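Local atomic coordinates of GlcNAc Inducible Gene 2, GIG2 (Candida albicans, PDB entry 6AKZ), a protein that binds an iron(III) ion and is probably an oxygenase of the DUF1479 family, encoded by a gene inducible by N-acetylglucosamine. Residues 434-439 with 457-462; 127-132 with 399-404; 168-173 with 449-454. All blocks are in the same frame, centred on the assembly; numbering follows the deposited sequence.

In the fold
Along the chain, contact 2 closes before contact 1 opens, while contact 3 crosses both. Contacts 1 and 3 have centres about 10 Å apart, and both use helix 445-460. Glu438 of contact 1 accepts a probable hydrogen bond from Arg451 of contact 3. Together they hold this late helix on the outside, against the loop before it and strand 170-171. Contact 2 has its centre about 24 Å from each of the others. It ties the chain just past edge strand 127-128 to helix 399-402. That strand belongs to the large mixed sheet, consistent with the cupin core expected of this family. Trp132 of contact 2 packs on Val173 of contact 3. Contact 2 lies nearer the iron.

Contact 1 of 3, residues 434-439 with 457-462; sequences LEEFEK and ALKSSG
Leu458 reaches from helix 445-460 to the backbone of Glu435 and Glu436. The motif is a helix packed against the loop that leads into it: residues 434-439 follow helix 426-431 and run past the late turns of helix 445-460. Only 17 residues separate the two segments, so this is a local contact on the protein surface. Leu458 provides the apolar part. Its CB points toward the loop, and CG stands anti to the carbonyl carbon (chi1 -62°). One methyl does the touching: Leu458 CD1 lies 3.9 Å from Glu435 O and 4.2 Å from Glu436 CA. The same side chain also packs on Leu386 of helix 382-394, so it touches both the loop and a second helix.

Glu436 and Lys459 form the outer, polar part. Neither CB points straight across, but both side chains bend so that their ends approach. Their opposite charges should attract weakly, though the charged atoms do not pair directly. The loop is held more firmly from outside the two segments. Phe437 N is hydrogen-bonded to Asn455 OD1 on the same helix, and Glu436 O to Arg430 NE. Within the loop, Glu436 N gives a weak bond of 3.3 Å to Glu435 OE2. Across the contact, Glu436 OE2 stops 4.4 Å from Lys459 NZ.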
loop_
_atom_site.group_PDB
_atom_site.type_symbol
_atom_site.label_atom_id
_atom_site.label_comp_id
_atom_site.label_asym_id
_atom_site.label_seq_id
_atom_site.Cartn_x
_atom_site.Cartn_y
_atom_site.Cartn_z
ATOM N N LEU A 434 19.245 -5.703 -11.004
ATOM C CA LEU A 434 20.474 -5.529 -11.798
ATOM C C LEU A 434 21.490 -6.609 -11.455
ATOM O O LEU A 434 22.571 -6.614 -12.042
ATOM C CB LEU A 434 21.059 -4.135 -11.539
ATOM C CG LEU A 434 20.170 -2.949 -11.983
ATOM C CD1 LEU A 434 20.698 -1.606 -11.469
ATOM C CD2 LEU A 434 20.001 -2.897 -13.489
ATOM N N GLU A 435 21.181 -7.489 -10.483
ATOM C CA GLU A 435 22.126 -8.480 -10.036
ATOM C C GLU A 435 21.320 -9.661 -9.532
ATOM O O GLU A 435 20.284 -9.458 -8.883
ATOM C CB GLU A 435 22.918 -7.896 -8.886
ATOM C CG GLU A 435 23.908 -8.855 -8.263
ATOM C CD GLU A 435 24.996 -9.243 -9.268
ATOM O OE1 GLU A 435 25.704 -8.325 -9.753
ATOM O OE2 GLU A 435 25.072 -10.438 -9.623
ATOM N N GLU A 436 21.810 -10.883 -9.787
ATOM C CA GLU A 436 21.101 -12.063 -9.347
ATOM C C GLU A 436 21.147 -12.128 -7.821
ATOM O O GLU A 436 22.074 -11.619 -7.144
ATOM C CB GLU A 436 21.740 -13.358 -9.919
ATOM C CG GLU A 436 21.724 -13.426 -11.437
ATOM C CD GLU A 436 22.992 -12.844 -12.122
ATOM O OE1 GLU A 436 23.614 -11.791 -11.700
ATOM O OE2 GLU A 436 23.382 -13.467 -13.128
ATOM N N PHE A 437 20.136 -12.764 -7.278
ATOM C CA PHE A 437 20.016 -13.014 -5.817
ATOM C C PHE A 437 20.894 -14.143 -5.366
ATOM O O PHE A 437 21.076 -15.108 -6.068
ATOM C CB PHE A 437 18.553 -13.287 -5.457
ATOM C CG PHE A 437 17.666 -12.118 -5.722
ATOM C CD1 PHE A 437 17.648 -11.063 -4.813
ATOM C CD2 PHE A 437 16.921 -12.051 -6.862
ATOM C CE1 PHE A 437 16.907 -9.936 -5.090
ATOM C CE2 PHE A 437 16.122 -10.934 -7.109
ATOM C CZ PHE A 437 16.118 -9.878 -6.186
ATOM N N GLU A 438 21.567 -13.947 -4.244
ATOM C CA GLU A 438 22.328 -14.975 -3.604
ATOM C C GLU A 438 21.355 -15.944 -2.918
ATOM O O GLU A 438 20.343 -15.523 -2.382
ATOM C CB GLU A 438 23.266 -14.308 -2.576
ATOM C CG GLU A 438 24.436 -15.165 -2.128
ATOM C CD GLU A 438 25.023 -14.706 -0.772
ATOM O OE1 GLU A 438 25.078 -13.487 -0.537
ATOM O OE2 GLU A 438 25.386 -15.577 0.073
ATOM N N LYS A 439 21.629 -17.244 -2.961
ATOM C CA LYS A 439 20.854 -18.214 -2.199
ATOM C C LYS A 439 21.811 -19.063 -1.411
ATOM O O LYS A 439 22.364 -19.966 -2.016
ATOM C CB LYS A 439 20.099 -19.146 -3.062
ATOM C CG LYS A 439 19.216 -18.359 -3.944
ATOM C CD LYS A 439 18.391 -19.415 -4.538
ATOM C CE LYS A 439 17.872 -19.045 -5.845
ATOM N NZ LYS A 439 18.481 -17.934 -6.562
ATOM N N ALA A 457 13.995 -15.466 -14.368
ATOM C CA ALA A 457 13.465 -14.349 -15.061
ATOM C C ALA A 457 14.501 -13.310 -15.436
ATOM O O ALA A 457 14.472 -12.828 -16.560
ATOM C CB ALA A 457 12.307 -13.737 -14.299
ATOM N N LEU A 458 15.470 -13.010 -14.572
ATOM C CA LEU A 458 16.479 -12.069 -14.992
ATOM C C LEU A 458 17.291 -12.651 -16.148
ATOM O O LEU A 458 17.655 -11.889 -17.066
ATOM C CB LEU A 458 17.367 -11.703 -13.864
ATOM C CG LEU A 458 16.718 -10.996 -12.665
ATOM C CD1 LEU A 458 17.760 -10.847 -11.558
ATOM C CD2 LEU A 458 16.226 -9.619 -13.086
ATOM N N LYS A 459 17.546 -13.962 -16.139
ATOM C CA LYS A 459 18.307 -14.602 -17.261
ATOM C C LYS A 459 17.563 -14.606 -18.561
ATOM O O LYS A 459 18.157 -14.279 -19.607
ATOM C CB LYS A 459 18.691 -16.042 -16.958
ATOM C CG LYS A 459 20.027 -16.196 -16.295
ATOM C CD LYS A 459 20.202 -17.638 -15.776
ATOM C CE LYS A 459 20.995 -17.709 -14.465
ATOM N NZ LYS A 459 22.418 -17.417 -14.758
ATOM N N SER A 460 16.295 -14.953 -18.556
ATOM C CA SER A 460 15.490 -15.039 -19.772
ATOM C C SER A 460 14.858 -13.732 -20.178
ATOM O O SER A 460 14.480 -13.577 -21.328
ATOM C CB SER A 460 14.344 -16.011 -19.566
ATOM O OG SER A 460 14.853 -17.250 -19.111
ATOM N N SER A 461 14.659 -12.822 -19.229
ATOM C CA SER A 461 14.085 -11.522 -19.515
ATOM C C SER A 461 12.546 -11.528 -19.639
ATOM O O SER A 461 11.941 -10.524 -20.028
ATOM C CB SER A 461 14.748 -10.901 -20.778
ATOM N N GLY A 462 11.898 -12.629 -19.281
ATOM C CA GLY A 462 10.450 -12.700 -19.318
ATOM C C GLY A 462 9.989 -13.597 -18.167
ATOM O O GLY A 462 10.781 -14.289 -17.537
#

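Contact 2 of 3, residues 127-132 with 399-404; sequences WYNVFW and ADYRSQ
The rings of Phe131 and Tyr401 meet obliquely, their planes 43° apart. Their centroids are 5.0 Å apart. The tip of Phe131 does the touching. Its CZ comes over one face of the tyrosine ring, 3.3 Å from Tyr401 CG, which is a tight approach. Phe131 CE1 lies beside it, 3.5 Å from Tyr401 CD2. At the edge of the Tyr401 ring, in its plane, sits a water. Asn129 also reaches this ring: its ND2 is 3.6 Å from Tyr401 CD1, with amide and ring planes 73° apart. Within its own segment, Phe131 CB rests over one face of the Trp132 indole, offset toward its rim.

Phe131 has CG anti to the carbonyl carbon (chi1 -59°), and this carries the ring across to Tyr401. Its base is set by backbone bonds from outside: Phe131 N to Gln415 OE1, and Phe131 O to Arg140 NH2.

The contact joins the loop that follows strand 127-128, an outermost strand of the large mixed sheet, to the short helix 399-402. That sheet is consistent with the cupin (double-stranded beta-helix) core expected of the family. Just past the strand the chain makes an inverse gamma turn centred on Asn129, with Val130 N bonded to Tyr128 O. The CB of Asn129, at the centre of the turn, points toward the helix. The water then bridges the segments: it donates to Tyr401 O at 2.8 Å and accepts a weak bond from Asn129 ND2 at 3.3 Å. The stronger partner of the asparagine is Arg177, whose NH1 binds Asn129 OD1. Arg177 also touches the side chain of Tyr401. The side chain of Tyr401 is about 10 Å from the bound iron and about 9 Å from that of its ligand Asp194.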
loop_
_atom_site.group_PDB
_atom_site.type_symbol
_atom_site.label_atom_id
_atom_site.label_comp_id
_atom_site.label_asym_id
_atom_site.label_seq_id
_atom_site.Cartn_x
_atom_site.Cartn_y
_atom_site.Cartn_z
ATOM N N TRP A 127 2.458 16.852 -8.481
ATOM C CA TRP A 127 3.106 15.561 -8.709
ATOM C C TRP A 127 4.175 15.680 -9.791
ATOM O O TRP A 127 3.928 16.259 -10.849
ATOM C CB TRP A 127 2.072 14.503 -9.101
ATOM C CG TRP A 127 1.021 14.276 -8.058
ATOM C CD1 TRP A 127 -0.178 14.920 -7.949
ATOM C CD2 TRP A 127 1.074 13.339 -6.976
ATOM N NE1 TRP A 127 -0.874 14.441 -6.865
ATOM C CE2 TRP A 127 -0.127 13.470 -6.251
ATOM C CE3 TRP A 127 2.020 12.402 -6.548
ATOM C CZ2 TRP A 127 -0.408 12.701 -5.124
ATOM C CZ3 TRP A 127 1.739 11.639 -5.429
ATOM C CH2 TRP A 127 0.536 11.793 -4.730
ATOM N N TYR A 128 5.362 15.140 -9.528
ATOM C CA TYR A 128 6.463 15.228 -10.516
ATOM C C TYR A 128 6.904 13.806 -10.918
ATOM O O TYR A 128 7.279 13.005 -10.056
ATOM C CB TYR A 128 7.608 15.976 -9.874
ATOM C CG TYR A 128 7.217 17.407 -9.662
ATOM C CD1 TYR A 128 6.552 17.812 -8.496
ATOM C CD2 TYR A 128 7.457 18.349 -10.648
ATOM C CE1 TYR A 128 6.117 19.130 -8.363
ATOM C CE2 TYR A 128 7.055 19.678 -10.506
ATOM C CZ TYR A 128 6.398 20.071 -9.350
ATOM O OH TYR A 128 5.997 21.369 -9.199
ATOM N N ASN A 129 6.853 13.498 -12.217
ATOM C CA ASN A 129 7.060 12.142 -12.720
ATOM C C ASN A 129 8.547 11.917 -12.942
ATOM O O ASN A 129 8.998 11.762 -14.087
ATOM C CB ASN A 129 6.241 11.908 -14.001
ATOM C CG ASN A 129 4.746 11.813 -13.715
ATOM O OD1 ASN A 129 4.291 12.202 -12.663
ATOM N ND2 ASN A 129 4.007 11.243 -14.618
ATOM N N VAL A 130 9.299 12.015 -11.854
ATOM C CA VAL A 130 10.683 11.707 -11.806
ATOM C C VAL A 130 10.756 10.409 -10.970
ATOM O O VAL A 130 10.220 10.307 -9.837
ATOM C CB VAL A 130 11.542 12.860 -11.265
ATOM C CG1 VAL A 130 11.199 13.279 -9.823
ATOM C CG2 VAL A 130 12.999 12.474 -11.292
ATOM N N PHE A 131 11.434 9.416 -11.518
ATOM C CA PHE A 131 11.532 8.094 -10.878
ATOM C C PHE A 131 12.926 7.648 -10.449
ATOM O O PHE A 131 13.049 7.014 -9.364
ATOM C CB PHE A 131 10.903 7.085 -11.824
ATOM C CG PHE A 131 9.464 7.385 -12.128
ATOM C CD1 PHE A 131 8.460 7.061 -11.237
ATOM C CD2 PHE A 131 9.113 8.117 -13.287
ATOM C CE1 PHE A 131 7.134 7.306 -11.535
ATOM C CE2 PHE A 131 7.781 8.408 -13.585
ATOM C CZ PHE A 131 6.778 8.001 -12.695
ATOM N N TRP A 132 13.978 7.938 -11.262
ATOM C CA TRP A 132 15.307 7.359 -11.102
ATOM C C TRP A 132 16.433 8.367 -10.770
ATOM O O TRP A 132 17.634 8.074 -10.941
ATOM C CB TRP A 132 15.677 6.460 -12.340
ATOM C CG TRP A 132 14.610 5.474 -12.808
ATOM C CD1 TRP A 132 13.972 5.444 -14.017
ATOM C CD2 TRP A 132 13.976 4.455 -12.014
ATOM N NE1 TRP A 132 12.997 4.451 -14.052
ATOM C CE2 TRP A 132 12.979 3.834 -12.827
ATOM C CE3 TRP A 132 14.180 3.983 -10.719
ATOM C CZ2 TRP A 132 12.206 2.783 -12.382
ATOM C CZ3 TRP A 132 13.349 2.916 -10.263
ATOM C CH2 TRP A 132 12.410 2.331 -11.098
ATOM N N ALA A 399 6.539 1.184 -16.006
ATOM C CA ALA A 399 5.407 0.871 -16.852
ATOM C C ALA A 399 4.122 1.532 -16.520
ATOM O O ALA A 399 3.325 1.805 -17.416
ATOM C CB ALA A 399 5.171 -0.641 -16.826
ATOM N N ASP A 400 3.823 1.688 -15.227
ATOM C CA ASP A 400 2.544 2.296 -14.845
ATOM C C ASP A 400 2.465 3.750 -15.285
ATOM O O ASP A 400 1.358 4.254 -15.455
ATOM C CB ASP A 400 2.276 2.249 -13.326
ATOM C CG ASP A 400 2.151 0.818 -12.783
ATOM O OD1 ASP A 400 1.872 -0.086 -13.576
ATOM O OD2 ASP A 400 2.244 0.570 -11.554
ATOM N N TYR A 401 3.597 4.423 -15.466
ATOM C CA TYR A 401 3.577 5.790 -15.956
ATOM C C TYR A 401 3.912 5.867 -17.448
ATOM O O TYR A 401 3.314 6.631 -18.189
ATOM C CB TYR A 401 4.519 6.644 -15.116
ATOM C CG TYR A 401 3.862 6.881 -13.773
ATOM C CD1 TYR A 401 2.928 7.931 -13.600
ATOM C CD2 TYR A 401 4.069 6.000 -12.711
ATOM C CE1 TYR A 401 2.274 8.105 -12.370
ATOM C CE2 TYR A 401 3.442 6.200 -11.474
ATOM C CZ TYR A 401 2.547 7.216 -11.326
ATOM O OH TYR A 401 1.949 7.375 -10.112
ATOM N N ARG A 402 4.885 5.079 -17.857
ATOM C CA ARG A 402 5.338 5.036 -19.240
ATOM C C ARG A 402 4.144 4.776 -20.173
ATOM O O ARG A 402 4.064 5.353 -21.258
ATOM C CB ARG A 402 6.382 3.936 -19.357
ATOM C CG ARG A 402 6.924 3.697 -20.751
ATOM C CD ARG A 402 7.988 4.674 -21.061
ATOM N NE ARG A 402 8.603 4.348 -22.340
ATOM C CZ ARG A 402 9.442 5.153 -22.997
ATOM N NH1 ARG A 402 9.796 6.344 -22.513
ATOM N NH2 ARG A 402 9.952 4.755 -24.171
ATOM N N SER A 403 3.208 3.926 -19.738
ATOM C CA SER A 403 2.046 3.562 -20.564
ATOM C C SER A 403 1.060 4.699 -20.779
ATOM O O SER A 403 0.144 4.568 -21.585
ATOM C CB SER A 403 1.308 2.351 -19.955
ATOM O OG SER A 403 0.653 2.719 -18.744
ATOM N N GLN A 404 1.200 5.794 -20.043
ATOM C CA GLN A 404 0.371 6.976 -20.272
ATOM C C GLN A 404 1.000 8.064 -21.179
ATOM O O GLN A 404 0.419 9.144 -21.333
ATOM C CB GLN A 404 0.019 7.592 -18.928
ATOM C CG GLN A 404 -0.641 6.624 -17.950
ATOM C CD GLN A 404 -0.798 7.275 -16.594
ATOM O OE1 GLN A 404 -1.258 8.409 -16.502
ATOM N NE2 GLN A 404 -0.366 6.589 -15.535
HETATM O O HOH W 1 3.437 9.292 -17.187
#

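Contact 3 of 3, residues 168-173 with 449-454; sequences LDTQLV and KIRSIA
The guanidinium group of Arg451 comes up to Thr170 and Asp169, and its NH2 makes the closest approaches. Arg451 NH2 is 3.4 Å from Thr170 OG1, which lies obliquely to the guanidinium plane. Asp169 adds a looser touch: its CB is 4.2 Å from Arg451 NH2, at the edge of the group and near its plane. The Asp169 carboxylate stays a little farther off, with OD2 4.9 Å from Arg451 NH2. The negative charge of the Asp169 carboxylate may still favour the arginine at that distance. Asp169 OD2 bonds instead to Gln447 NE2, a second link to the same helix.

The CB atoms of Asp169 and Thr170 both point toward the helix. Arg451 starts out less directly and gets there by its length. Its chain is extended from CG to NE, with chi2 at -176°, so its guanidinium end comes up to Thr170. Thr170 and Arg451 have the nearest CA atoms across the contact, and these are 9.4 Å apart.

This is a surface contact between strand 170-171 and helix 445-460, a helix far later in the sequence. The chain turns a corner at residues 168 and 169, just before the strand. Asp167, just before the corner, holds both partners. Asp167 OD2 forms a salt bridge with Arg451 NE and a hydrogen bond with Thr170 OG1. The arginine and the threonine thus share one carboxylate oxygen.

Farther out, Arg451 NH1 bonds to Glu438 O in the loop before the helix. The guanidinium is therefore held from more than one direction, which should limit its rotation. Backbone bonds join Thr170 to Leu377 and Leu172 to Thr375.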
loop_
_atom_site.group_PDB
_atom_site.type_symbol
_atom_site.label_atom_id
_atom_site.label_comp_id
_atom_site.label_asym_id
_atom_site.label_seq_id
_atom_site.Cartn_x
_atom_site.Cartn_y
_atom_site.Cartn_z
ATOM N N LEU A 168 10.437 -12.175 2.442
ATOM C CA LEU A 168 10.209 -10.913 3.132
ATOM C C LEU A 168 11.513 -10.257 3.547
ATOM O O LEU A 168 11.530 -9.070 3.866
ATOM C CB LEU A 168 9.329 -11.185 4.354
ATOM C CG LEU A 168 7.855 -11.349 4.014
ATOM C CD1 LEU A 168 7.098 -11.860 5.245
ATOM C CD2 LEU A 168 7.203 -10.082 3.554
ATOM N N ASP A 169 12.599 -10.993 3.487
ATOM C CA ASP A 169 13.921 -10.417 3.705
ATOM C C ASP A 169 14.419 -9.594 2.529
ATOM O O ASP A 169 15.501 -8.981 2.605
ATOM C CB ASP A 169 14.959 -11.521 3.947
ATOM C CG ASP A 169 14.737 -12.260 5.215
ATOM O OD1 ASP A 169 14.045 -11.731 6.113
ATOM O OD2 ASP A 169 15.267 -13.393 5.338
ATOM N N THR A 170 13.731 -9.548 1.411
ATOM C CA THR A 170 14.233 -8.814 0.317
ATOM C C THR A 170 13.256 -7.700 -0.048
ATOM O O THR A 170 12.059 -7.971 -0.337
ATOM C CB THR A 170 14.450 -9.712 -0.852
ATOM O OG1 THR A 170 15.548 -10.600 -0.538
ATOM C CG2 THR A 170 14.786 -8.914 -2.110
ATOM N N GLN A 171 13.796 -6.472 -0.126
ATOM C CA GLN A 171 13.055 -5.310 -0.618
ATOM C C GLN A 171 13.337 -5.100 -2.087
ATOM O O GLN A 171 14.469 -5.010 -2.461
ATOM C CB GLN A 171 13.483 -4.080 0.175
ATOM C CG GLN A 171 13.013 -2.745 -0.302
ATOM C CD GLN A 171 11.511 -2.522 -0.234
ATOM O OE1 GLN A 171 10.722 -3.339 0.294
ATOM N NE2 GLN A 171 11.122 -1.349 -0.655
ATOM N N LEU A 172 12.320 -4.991 -2.886
ATOM C CA LEU A 172 12.436 -4.567 -4.306
ATOM C C LEU A 172 12.034 -3.096 -4.411
ATOM O O LEU A 172 11.211 -2.580 -3.653
ATOM C CB LEU A 172 11.496 -5.365 -5.203
ATOM C CG LEU A 172 11.742 -6.863 -5.191
ATOM C CD1 LEU A 172 10.862 -7.528 -6.203
ATOM C CD2 LEU A 172 13.214 -7.232 -5.353
ATOM N N VAL A 173 12.550 -2.449 -5.439
ATOM C CA VAL A 173 12.125 -1.137 -5.793
ATOM C C VAL A 173 10.992 -1.162 -6.816
ATOM O O VAL A 173 11.148 -1.622 -8.000
ATOM C CB VAL A 173 13.274 -0.264 -6.309
ATOM C CG1 VAL A 173 12.780 1.107 -6.865
ATOM C CG2 VAL A 173 14.353 -0.074 -5.225
ATOM N N LYS A 449 13.074 -20.626 -3.272
ATOM C CA LYS A 449 12.441 -20.813 -4.539
ATOM C C LYS A 449 12.171 -19.490 -5.247
ATOM O O LYS A 449 12.401 -19.375 -6.462
ATOM C CB LYS A 449 11.166 -21.595 -4.389
ATOM C CG LYS A 449 11.395 -23.046 -3.920
ATOM C CD LYS A 449 10.041 -23.631 -3.529
ATOM C CE LYS A 449 10.216 -25.065 -3.038
ATOM N NZ LYS A 449 9.049 -25.515 -2.273
ATOM N N ILE A 450 11.666 -18.483 -4.509
ATOM C CA ILE A 450 11.378 -17.185 -5.200
ATOM C C ILE A 450 12.657 -16.536 -5.720
ATOM O O ILE A 450 12.669 -15.906 -6.800
ATOM C CB ILE A 450 10.472 -16.270 -4.347
ATOM C CG1 ILE A 450 9.894 -15.146 -5.196
ATOM C CG2 ILE A 450 11.289 -15.732 -3.120
ATOM C CD1 ILE A 450 9.075 -15.589 -6.396
ATOM N N ARG A 451 13.749 -16.683 -4.988
ATOM C CA ARG A 451 14.986 -16.165 -5.434
ATOM C C ARG A 451 15.413 -16.846 -6.719
ATOM O O ARG A 451 15.846 -16.186 -7.639
ATOM C CB ARG A 451 16.058 -16.253 -4.367
ATOM C CG ARG A 451 15.899 -15.290 -3.248
ATOM C CD ARG A 451 17.036 -15.353 -2.258
ATOM N NE ARG A 451 16.724 -14.529 -1.086
ATOM C CZ ARG A 451 17.570 -14.107 -0.175
ATOM N NH1 ARG A 451 18.864 -14.449 -0.203
ATOM N NH2 ARG A 451 17.094 -13.338 0.828
ATOM N N SER A 452 15.277 -18.156 -6.792
ATOM C CA SER A 452 15.601 -18.860 -8.012
ATOM C C SER A 452 14.741 -18.423 -9.189
ATOM O O SER A 452 15.253 -18.222 -10.323
ATOM C CB SER A 452 15.517 -20.374 -7.811
ATOM O OG SER A 452 15.745 -21.029 -9.079
ATOM N N ILE A 453 13.443 -18.303 -8.949
ATOM C CA ILE A 453 12.507 -17.912 -10.014
ATOM C C ILE A 453 12.872 -16.493 -10.526
ATOM O O ILE A 453 12.939 -16.255 -11.762
ATOM C CB ILE A 453 11.104 -17.987 -9.494
ATOM C CG1 ILE A 453 10.712 -19.467 -9.287
ATOM C CG2 ILE A 453 10.122 -17.243 -10.427
ATOM C CD1 ILE A 453 9.487 -19.651 -8.393
ATOM N N ALA A 454 13.187 -15.575 -9.609
ATOM C CA ALA A 454 13.659 -14.260 -10.049
ATOM C C ALA A 454 14.923 -14.306 -10.906
ATOM O O ALA A 454 14.995 -13.671 -11.967
ATOM C CB ALA A 454 13.893 -13.318 -8.882
#